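Local coordinates for CRISPR-associated protein, Cse2 family (Thermobifida fusca, PDB 4H79) that probably binds nucleic acid as the small CasB (Cse2) subunit of the type I-E Cascade complex in CRISPR interference, at residues H89-L94 against L165-L170; R132-Q137 against L151-T156; A171-Q176 against T188-G193. All blocks are in the same frame, centred on the assembly; numbering follows the deposited sequence.

Contact 1. Residues H89-L94 against L165-L170; sequences HIALTL and LDYGLL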
loop_
_atom_site.group_PDB
_atom_site.type_symbol
_atom_site.label_atom_id
_atom_site.label_comp_id
_atom_site.label_asym_id
_atom_site.label_seq_id
_atom_site.Cartn_x
_atom_site.Cartn_y
_atom_site.Cartn_z
ATOM N N HIS A 89 -3.933 3.057 7.361
ATOM C CA HIS A 89 -2.694 3.552 8.021
ATOM C C HIS A 89 -1.433 2.912 7.418
ATOM O O HIS A 89 -0.402 3.620 7.099
ATOM C CB HIS A 89 -2.791 3.220 9.526
ATOM C CG HIS A 89 -1.584 3.658 10.311
ATOM N ND1 HIS A 89 -0.885 4.770 9.987
ATOM C CD2 HIS A 89 -0.951 3.103 11.415
ATOM C CE1 HIS A 89 0.131 4.931 10.837
ATOM N NE2 HIS A 89 0.093 3.916 11.722
ATOM N N ILE A 90 -1.467 1.573 7.234
ATOM C CA ILE A 90 -0.308 0.883 6.608
ATOM C C ILE A 90 -0.071 1.395 5.164
ATOM O O ILE A 90 1.088 1.671 4.762
ATOM C CB ILE A 90 -0.496 -0.672 6.605
ATOM C CG1 ILE A 90 -0.565 -1.184 8.052
ATOM C CG2 ILE A 90 0.613 -1.359 5.797
ATOM C CD1 ILE A 90 -1.117 -2.616 8.196
ATOM N N ALA A 91 -1.169 1.489 4.385
ATOM C CA ALA A 91 -1.014 1.925 2.992
ATOM C C ALA A 91 -0.391 3.315 2.914
ATOM O O ALA A 91 0.506 3.551 2.060
ATOM C CB ALA A 91 -2.351 1.888 2.252
ATOM N N LEU A 92 -0.914 4.266 3.704
ATOM C CA LEU A 92 -0.377 5.654 3.699
ATOM C C LEU A 92 1.064 5.698 4.131
ATOM O O LEU A 92 1.863 6.468 3.546
ATOM C CB LEU A 92 -1.184 6.563 4.645
ATOM C CG LEU A 92 -2.274 7.407 3.955
ATOM C CD1 LEU A 92 -1.697 8.463 3.008
ATOM C CD2 LEU A 92 -3.171 6.554 3.183
ATOM N N THR A 93 1.405 4.886 5.147
ATOM C CA THR A 93 2.850 4.865 5.653
ATOM C C THR A 93 3.730 4.308 4.570
ATOM O O THR A 93 4.837 4.835 4.290
ATOM C CB THR A 93 2.925 3.952 6.906
ATOM O OG1 THR A 93 2.058 4.536 7.912
ATOM C CG2 THR A 93 4.366 3.888 7.452
ATOM N N LEU A 94 3.294 3.194 3.924
ATOM C CA LEU A 94 4.090 2.635 2.803
ATOM C C LEU A 94 4.247 3.675 1.681
ATOM O O LEU A 94 5.342 3.849 1.109
ATOM C CB LEU A 94 3.449 1.332 2.223
ATOM C CG LEU A 94 3.472 0.137 3.192
ATOM C CD1 LEU A 94 2.643 -0.990 2.633
ATOM C CD2 LEU A 94 4.952 -0.334 3.408
ATOM N N LEU A 165 2.979 1.990 -7.497
ATOM C CA LEU A 165 2.006 1.030 -7.059
ATOM C C LEU A 165 0.608 1.707 -6.914
ATOM O O LEU A 165 0.501 2.903 -6.656
ATOM C CB LEU A 165 2.495 0.493 -5.727
ATOM C CG LEU A 165 2.057 -0.757 -5.097
ATOM C CD1 LEU A 165 2.328 -1.952 -6.042
ATOM C CD2 LEU A 165 2.844 -0.860 -3.712
ATOM N N ASP A 166 -0.460 0.931 -7.081
ATOM C CA ASP A 166 -1.812 1.465 -6.835
ATOM C C ASP A 166 -2.140 1.308 -5.362
ATOM O O ASP A 166 -2.490 0.180 -4.884
ATOM C CB ASP A 166 -2.828 0.690 -7.685
ATOM C CG ASP A 166 -4.227 1.214 -7.524
ATOM O OD1 ASP A 166 -4.573 1.836 -6.459
ATOM O OD2 ASP A 166 -4.991 0.969 -8.489
ATOM N N TYR A 167 -1.977 2.411 -4.599
ATOM C CA TYR A 167 -2.235 2.371 -3.135
ATOM C C TYR A 167 -3.692 2.191 -2.730
ATOM O O TYR A 167 -3.992 1.628 -1.628
ATOM C CB TYR A 167 -1.603 3.579 -2.417
ATOM C CG TYR A 167 -0.109 3.258 -2.240
ATOM C CD1 TYR A 167 0.357 2.524 -1.096
ATOM C CD2 TYR A 167 0.835 3.641 -3.227
ATOM C CE1 TYR A 167 1.732 2.198 -0.988
ATOM C CE2 TYR A 167 2.219 3.324 -3.126
ATOM C CZ TYR A 167 2.649 2.584 -2.001
ATOM O OH TYR A 167 3.993 2.250 -1.852
ATOM N N GLY A 168 -4.627 2.634 -3.596
ATOM C CA GLY A 168 -6.109 2.324 -3.381
ATOM C C GLY A 168 -6.329 0.817 -3.437
ATOM O O GLY A 168 -6.972 0.197 -2.546
ATOM N N LEU A 169 -5.769 0.201 -4.485
ATOM C CA LEU A 169 -5.891 -1.257 -4.589
ATOM C C LEU A 169 -5.205 -1.962 -3.410
ATOM O O LEU A 169 -5.779 -2.887 -2.791
ATOM C CB LEU A 169 -5.359 -1.780 -5.912
ATOM C CG LEU A 169 -5.349 -3.301 -6.134
ATOM C CD1 LEU A 169 -6.757 -3.971 -5.924
ATOM C CD2 LEU A 169 -4.756 -3.665 -7.516
ATOM N N LEU A 170 -3.993 -1.482 -3.067
ATOM C CA LEU A 170 -3.266 -2.136 -1.984
ATOM C C LEU A 170 -4.031 -2.055 -0.643
ATOM O O LEU A 170 -4.070 -3.053 0.113
ATOM C CB LEU A 170 -1.883 -1.533 -1.842
ATOM C CG LEU A 170 -0.947 -2.285 -0.903
ATOM C CD1 LEU A 170 -0.578 -3.659 -1.479
ATOM C CD2 LEU A 170 0.288 -1.387 -0.567
#
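Tyr167 lays one edge of its ring against the helix that carries Ala91 and Leu94, joining two helices at the heart of the all-helical Cse2 fold, close to the centre of the chain. Leu94 CB meets that edge near the ring plane, 3.7 Å from Tyr167 CE1. One turn earlier, the carbonyl of Ala91 approaches the same side of the ring obliquely, with its O atom 3.3 Å from Tyr167 CD1. The small alanine is consistent with the close backbones, the CA atoms of Ala91 and Tyr167 being 6.3 Å apart. The apolar patch is extended by Leu170, one turn further along helix 167-176. Its CG stands anti to the backbone N (chi1 -170°), a setting that carries CD2 to within 4.0 Å of Leu94 CD1; the two leucine side chains cross at about a right angle.

The phenol oxygen is also held in place, since Tyr167 OH hydrogen-bonds to His98 ND1 further along helix 80-99, and Tyr95 meets the ring edge-to-face. With an alanine here the ring is gone, which is likely to open a gap beside Ala91 and Leu94 and leave His98 ND1 without its phenol partner.

Behind the tyrosine, Asp166 is the N-cap of helix 167-176. Its OD2 forms a salt bridge with Arg110 and accepts from Gly111 N, tying the helix start to the loop before helix 114-119. OD1 takes the capping bond, which is nearly straight: Leu169 N lies 2.8 Å from Asp166 OD1 with an angle of 172° at the hydrogen, the donor coming from above the carboxylate plane.

Contact 2. Residues R132-Q137 against L151-T156; sequences RKRFVQ and LREIVT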
loop_
_atom_site.group_PDB
_atom_site.type_symbol
_atom_site.label_atom_id
_atom_site.label_comp_id
_atom_site.label_asym_id
_atom_site.label_seq_id
_atom_site.Cartn_x
_atom_site.Cartn_y
_atom_site.Cartn_z
ATOM N N ARG A 132 11.789 -13.690 -5.235
ATOM C CA ARG A 132 10.486 -14.308 -5.444
ATOM C C ARG A 132 10.097 -15.040 -4.156
ATOM O O ARG A 132 8.920 -14.995 -3.738
ATOM C CB ARG A 132 10.487 -15.274 -6.632
ATOM C CG ARG A 132 9.037 -15.807 -6.966
ATOM C CD ARG A 132 8.723 -17.237 -6.411
ATOM N NE ARG A 132 9.562 -18.218 -7.137
ATOM C CZ ARG A 132 9.204 -18.751 -8.309
ATOM N NH1 ARG A 132 8.004 -18.456 -8.868
ATOM N NH2 ARG A 132 10.046 -19.563 -8.930
ATOM N N LYS A 133 11.078 -15.684 -3.511
ATOM C CA LYS A 133 10.826 -16.387 -2.243
ATOM C C LYS A 133 10.305 -15.401 -1.194
ATOM O O LYS A 133 9.309 -15.698 -0.489
ATOM C CB LYS A 133 12.092 -17.073 -1.725
ATOM C CG LYS A 133 11.935 -17.784 -0.391
ATOM C CD LYS A 133 13.185 -18.594 -0.029
ATOM C CE LYS A 133 13.043 -19.318 1.306
ATOM N NZ LYS A 133 12.560 -20.724 1.160
ATOM N N ARG A 134 10.971 -14.242 -1.085
ATOM C CA ARG A 134 10.551 -13.187 -0.129
ATOM C C ARG A 134 9.162 -12.646 -0.449
ATOM O O ARG A 134 8.380 -12.373 0.460
ATOM C CB ARG A 134 11.577 -12.035 -0.045
ATOM C CG ARG A 134 12.829 -12.499 0.701
ATOM C CD ARG A 134 14.033 -11.581 0.518
ATOM N NE ARG A 134 14.011 -10.476 1.469
ATOM C CZ ARG A 134 13.575 -9.245 1.206
ATOM N NH1 ARG A 134 13.115 -8.930 -0.006
ATOM N NH2 ARG A 134 13.612 -8.326 2.172
ATOM N N PHE A 135 8.870 -12.473 -1.741
ATOM C CA PHE A 135 7.566 -11.975 -2.162
ATOM C C PHE A 135 6.454 -12.957 -1.751
ATOM O O PHE A 135 5.396 -12.561 -1.218
ATOM C CB PHE A 135 7.542 -11.734 -3.664
ATOM C CG PHE A 135 6.238 -11.173 -4.159
ATOM C CD1 PHE A 135 5.590 -10.139 -3.475
ATOM C CD2 PHE A 135 5.638 -11.710 -5.279
ATOM C CE1 PHE A 135 4.372 -9.626 -3.930
ATOM C CE2 PHE A 135 4.452 -11.192 -5.747
ATOM C CZ PHE A 135 3.831 -10.152 -5.080
ATOM N N VAL A 136 6.717 -14.241 -1.979
ATOM C CA VAL A 136 5.781 -15.299 -1.607
ATOM C C VAL A 136 5.516 -15.251 -0.104
ATOM O O VAL A 136 4.357 -15.392 0.338
ATOM C CB VAL A 136 6.242 -16.710 -2.105
ATOM C CG1 VAL A 136 5.461 -17.842 -1.399
ATOM C CG2 VAL A 136 6.086 -16.808 -3.651
ATOM N N GLN A 137 6.564 -14.975 0.660
ATOM C CA GLN A 137 6.462 -14.963 2.119
ATOM C C GLN A 137 5.623 -13.790 2.644
ATOM O O GLN A 137 5.014 -13.898 3.738
ATOM C CB GLN A 137 7.846 -15.036 2.783
ATOM C CG GLN A 137 8.385 -16.491 2.873
ATOM C CD GLN A 137 7.328 -17.542 3.365
ATOM O OE1 GLN A 137 7.071 -17.682 4.576
ATOM N NE2 GLN A 137 6.730 -18.301 2.416
ATOM N N LEU A 151 5.901 -5.909 3.652
ATOM C CA LEU A 151 5.598 -5.013 2.521
ATOM C C LEU A 151 6.610 -3.846 2.435
ATOM O O LEU A 151 6.955 -3.358 1.370
ATOM C CB LEU A 151 4.177 -4.438 2.657
ATOM C CG LEU A 151 3.091 -5.459 2.206
ATOM C CD1 LEU A 151 1.678 -5.030 2.651
ATOM C CD2 LEU A 151 3.183 -5.812 0.691
ATOM N N ARG A 152 7.003 -3.324 3.574
ATOM C CA ARG A 152 7.965 -2.200 3.592
ATOM C C ARG A 152 9.274 -2.581 2.832
ATOM O O ARG A 152 9.851 -1.776 2.073
ATOM C CB ARG A 152 8.237 -1.789 5.061
ATOM C CG ARG A 152 9.239 -0.694 5.189
ATOM C CD ARG A 152 9.660 -0.376 6.657
ATOM N NE ARG A 152 10.318 0.952 6.630
ATOM C CZ ARG A 152 11.437 1.287 5.964
ATOM N NH1 ARG A 152 11.906 2.559 6.005
ATOM N NH2 ARG A 152 12.108 0.375 5.262
ATOM N N GLU A 153 9.748 -3.797 3.044
ATOM C CA GLU A 153 10.989 -4.254 2.362
ATOM C C GLU A 153 10.789 -4.242 0.845
ATOM O O GLU A 153 11.677 -3.868 0.095
ATOM C CB GLU A 153 11.416 -5.676 2.808
ATOM C CG GLU A 153 11.726 -5.772 4.312
ATOM C CD GLU A 153 11.955 -7.225 4.802
ATOM O OE1 GLU A 153 11.809 -8.199 3.991
ATOM O OE2 GLU A 153 12.287 -7.425 6.006
ATOM N N ILE A 154 9.606 -4.669 0.397
ATOM C CA ILE A 154 9.288 -4.726 -1.042
ATOM C C ILE A 154 9.172 -3.305 -1.598
ATOM O O ILE A 154 9.717 -2.994 -2.650
ATOM C CB ILE A 154 7.953 -5.464 -1.296
ATOM C CG1 ILE A 154 8.046 -6.996 -0.885
ATOM C CG2 ILE A 154 7.558 -5.286 -2.742
ATOM C CD1 ILE A 154 9.049 -7.768 -1.731
ATOM N N VAL A 155 8.467 -2.425 -0.902
ATOM C CA VAL A 155 8.250 -1.055 -1.407
ATOM C C VAL A 155 9.594 -0.301 -1.470
ATOM O O VAL A 155 9.821 0.501 -2.351
ATOM C CB VAL A 155 7.274 -0.291 -0.413
ATOM C CG1 VAL A 155 7.272 1.199 -0.599
ATOM C CG2 VAL A 155 5.851 -0.844 -0.549
ATOM N N THR A 156 10.493 -0.578 -0.527
ATOM C CA THR A 156 11.826 0.025 -0.578
ATOM C C THR A 156 12.504 -0.317 -1.937
ATOM O O THR A 156 13.192 0.534 -2.560
ATOM C CB THR A 156 12.659 -0.447 0.618
ATOM O OG1 THR A 156 12.034 0.032 1.821
ATOM C CG2 THR A 156 13.988 0.173 0.603
#
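Glu153 reaches across to Arg134 at the exposed margin of the contact. Its chain runs extended beyond CG and brings OE1 to 2.6 Å from Arg134 NH2, a short salt bridge through one nitrogen of the guanidinium. The two side chains cross at about a right angle. Their flat ends are nearly parallel, the guanidinium and carboxylate planes lying 12° apart, but they are offset, and OE1 meets the guanidinium obliquely. The arginine chain bends at chi3 (85°), and Arg134 NH2 also lies 3.5 Å from Glu153 CB.

Here helix 129-138 packs on helix 144-160, its near neighbour in the chain, within the helical Cse2 domain. Ile154 comes next and points at the partner helix on the buried side. The methyl CD1 of Ile154 sits 4.5 Å from Phe135 CA, a loose contact, with the near edge of the phenyl ring about as far away. Ile154 also touches Val138, just beyond 132-137 on the same helix. The phenyl ring of Phe135 is directed to Leu114 and Val118 of helix 114-119, and Val118 also receives Ile154.

Contact 3. Residues A171-Q176 against T188-G193; sequences ADQLYQ and TAWGRG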
loop_
_atom_site.group_PDB
_atom_site.type_symbol
_atom_site.label_atom_id
_atom_site.label_comp_id
_atom_site.label_asym_id
_atom_site.label_seq_id
_atom_site.Cartn_x
_atom_site.Cartn_y
_atom_site.Cartn_z
ATOM N N ALA A 171 -4.647 -0.877 -0.367
ATOM C CA ALA A 171 -5.417 -0.693 0.851
ATOM C C ALA A 171 -6.568 -1.696 0.890
ATOM O O ALA A 171 -6.827 -2.344 1.948
ATOM C CB ALA A 171 -5.933 0.762 0.975
ATOM N N ASP A 172 -7.276 -1.849 -0.236
ATOM C CA ASP A 172 -8.337 -2.863 -0.311
ATOM C C ASP A 172 -7.868 -4.259 0.064
ATOM O O ASP A 172 -8.560 -4.991 0.818
ATOM C CB ASP A 172 -8.994 -2.903 -1.680
ATOM C CG ASP A 172 -10.134 -1.877 -1.794
ATOM O OD1 ASP A 172 -10.555 -1.249 -0.774
ATOM O OD2 ASP A 172 -10.612 -1.694 -2.920
ATOM N N GLN A 173 -6.702 -4.610 -0.461
ATOM C CA GLN A 173 -6.153 -5.965 -0.312
ATOM C C GLN A 173 -5.679 -6.154 1.139
ATOM O O GLN A 173 -5.919 -7.235 1.731
ATOM C CB GLN A 173 -4.979 -6.188 -1.315
ATOM C CG GLN A 173 -5.457 -6.249 -2.747
ATOM C CD GLN A 173 -4.358 -6.442 -3.708
ATOM O OE1 GLN A 173 -3.213 -5.982 -3.487
ATOM N NE2 GLN A 173 -4.664 -7.130 -4.806
ATOM N N LEU A 174 -5.047 -5.101 1.713
ATOM C CA LEU A 174 -4.704 -5.091 3.124
ATOM C C LEU A 174 -5.965 -5.410 3.996
ATOM O O LEU A 174 -5.911 -6.286 4.869
ATOM C CB LEU A 174 -4.072 -3.766 3.545
ATOM C CG LEU A 174 -2.584 -3.615 3.151
ATOM C CD1 LEU A 174 -2.058 -2.190 3.226
ATOM C CD2 LEU A 174 -1.690 -4.458 4.054
ATOM N N TYR A 175 -7.084 -4.703 3.753
ATOM C CA TYR A 175 -8.350 -4.960 4.441
ATOM C C TYR A 175 -8.838 -6.393 4.157
ATOM O O TYR A 175 -9.181 -7.130 5.080
ATOM C CB TYR A 175 -9.405 -3.868 4.054
ATOM C CG TYR A 175 -10.722 -3.972 4.674
ATOM C CD1 TYR A 175 -10.845 -4.018 6.060
ATOM C CD2 TYR A 175 -11.926 -3.977 3.894
ATOM C CE1 TYR A 175 -12.095 -4.091 6.665
ATOM C CE2 TYR A 175 -13.149 -4.064 4.509
ATOM C CZ TYR A 175 -13.209 -4.085 5.884
ATOM O OH TYR A 175 -14.370 -4.163 6.471
ATOM N N GLN A 176 -8.789 -6.816 2.892
ATOM C CA GLN A 176 -9.258 -8.151 2.494
ATOM C C GLN A 176 -8.516 -9.279 3.220
ATOM O O GLN A 176 -9.062 -10.353 3.389
ATOM C CB GLN A 176 -9.158 -8.331 0.966
ATOM C CG GLN A 176 -9.754 -9.605 0.430
ATOM C CD GLN A 176 -9.751 -9.641 -1.073
ATOM O OE1 GLN A 176 -9.100 -8.797 -1.718
ATOM N NE2 GLN A 176 -10.451 -10.622 -1.647
ATOM N N THR A 188 -3.459 -14.997 -4.396
ATOM C CA THR A 188 -3.746 -15.425 -5.779
ATOM C C THR A 188 -3.637 -14.232 -6.742
ATOM O O THR A 188 -3.020 -14.327 -7.811
ATOM C CB THR A 188 -5.135 -16.080 -5.883
ATOM O OG1 THR A 188 -5.163 -17.235 -5.031
ATOM C CG2 THR A 188 -5.436 -16.531 -7.341
ATOM N N ALA A 189 -4.195 -13.087 -6.364
ATOM C CA ALA A 189 -4.090 -11.877 -7.243
ATOM C C ALA A 189 -2.614 -11.440 -7.441
ATOM O O ALA A 189 -2.168 -11.048 -8.560
ATOM C CB ALA A 189 -4.964 -10.713 -6.692
ATOM N N TRP A 190 -1.837 -11.509 -6.354
ATOM C CA TRP A 190 -0.407 -11.133 -6.445
ATOM C C TRP A 190 0.356 -12.122 -7.311
ATOM O O TRP A 190 1.200 -11.714 -8.124
ATOM C CB TRP A 190 0.234 -11.078 -5.071
ATOM C CG TRP A 190 -0.229 -9.938 -4.189
ATOM C CD1 TRP A 190 -1.033 -8.864 -4.544
ATOM C CD2 TRP A 190 0.085 -9.732 -2.769
ATOM N NE1 TRP A 190 -1.224 -8.008 -3.480
ATOM C CE2 TRP A 190 -0.580 -8.470 -2.379
ATOM C CE3 TRP A 190 0.829 -10.433 -1.822
ATOM C CZ2 TRP A 190 -0.516 -7.965 -1.088
ATOM C CZ3 TRP A 190 0.879 -9.930 -0.526
ATOM C CH2 TRP A 190 0.221 -8.708 -0.171
ATOM N N GLY A 191 0.099 -13.431 -7.111
ATOM C CA GLY A 191 0.688 -14.512 -7.914
ATOM C C GLY A 191 0.425 -14.313 -9.388
ATOM O O GLY A 191 1.366 -14.353 -10.195
ATOM N N ARG A 192 -0.844 -14.091 -9.736
ATOM C CA ARG A 192 -1.268 -13.860 -11.120
ATOM C C ARG A 192 -0.575 -12.620 -11.702
ATOM O O ARG A 192 -0.056 -12.674 -12.831
ATOM C CB ARG A 192 -2.796 -13.721 -11.196
ATOM C CG ARG A 192 -3.443 -14.209 -12.484
ATOM C CD ARG A 192 -4.974 -14.303 -12.389
ATOM N NE ARG A 192 -5.545 -13.096 -11.772
ATOM C CZ ARG A 192 -6.227 -13.045 -10.613
ATOM N NH1 ARG A 192 -6.647 -11.859 -10.172
ATOM N NH2 ARG A 192 -6.494 -14.159 -9.894
ATOM N N GLY A 193 -0.528 -11.520 -10.956
ATOM C CA GLY A 193 0.082 -10.311 -11.482
ATOM C C GLY A 193 1.563 -10.470 -11.689
ATOM O O GLY A 193 2.135 -9.947 -12.636
#
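Helices 167-176 and 180-195 stand well apart here, with 9.3 Å between the nearest CA atoms, those of Gln173 and Ala189, and Gln173 and Trp190 span the distance. Their interhelix side-chain hydrogen bond joins the last two helices of the all-helical Cse2 fold. Gln173 does most of the reaching. Its CG lies anti to its own carbonyl carbon (chi1 -69°) and the chain runs extended from there, delivering the amide to the indole of Trp190. Trp190 NE1 donates to Gln173 OE1 at 2.8 Å, with an angle of 161° at the hydrogen. The oxygen lies close to the ring plane, at the pyrrole edge, but the indole nitrogen comes in from above the amide's carbonyl plane; the two planes are 70° apart. This bond satisfies the N-H of a buried tryptophan and limits how far the glutamine amide can turn. On the amide's nitrogen side, Ala189 CB lies 4.1 Å from Gln173 NE2, an apolar neighbour at the margin of the contact.

Gln173 also packs on Val186, and Gln176 on Arg185 and Val186. On the other faces of helix 167-176, Leu174 and Tyr175 lie against helix 80-99, and Ala171 and Asp172 against helix 16-33.

Following the chain from the N terminus, helix 80-99 is the first to take part, and contact 1 brings it to the start of helix 167-176, closing a loop of 70 intervening residues. Nested inside that loop is contact 2, a local pairing of helices 129-138 and 144-160 across 13 residues. Contact 3 follows in series with both, joining helix 167-176 to the C-terminal helix 180-195, so helix 167-176 serves contacts 1 and 3. The three touch one another: Leu94 lies on Leu151 and Arg152, Leu174 touches Ile90 and Leu151, and Phe135 CZ is 3.7 Å from Trp190 CB. Helix 144-160 thus bridges contact 1 to contact 2, and the C-terminal helix reaches helix 129-138 directly.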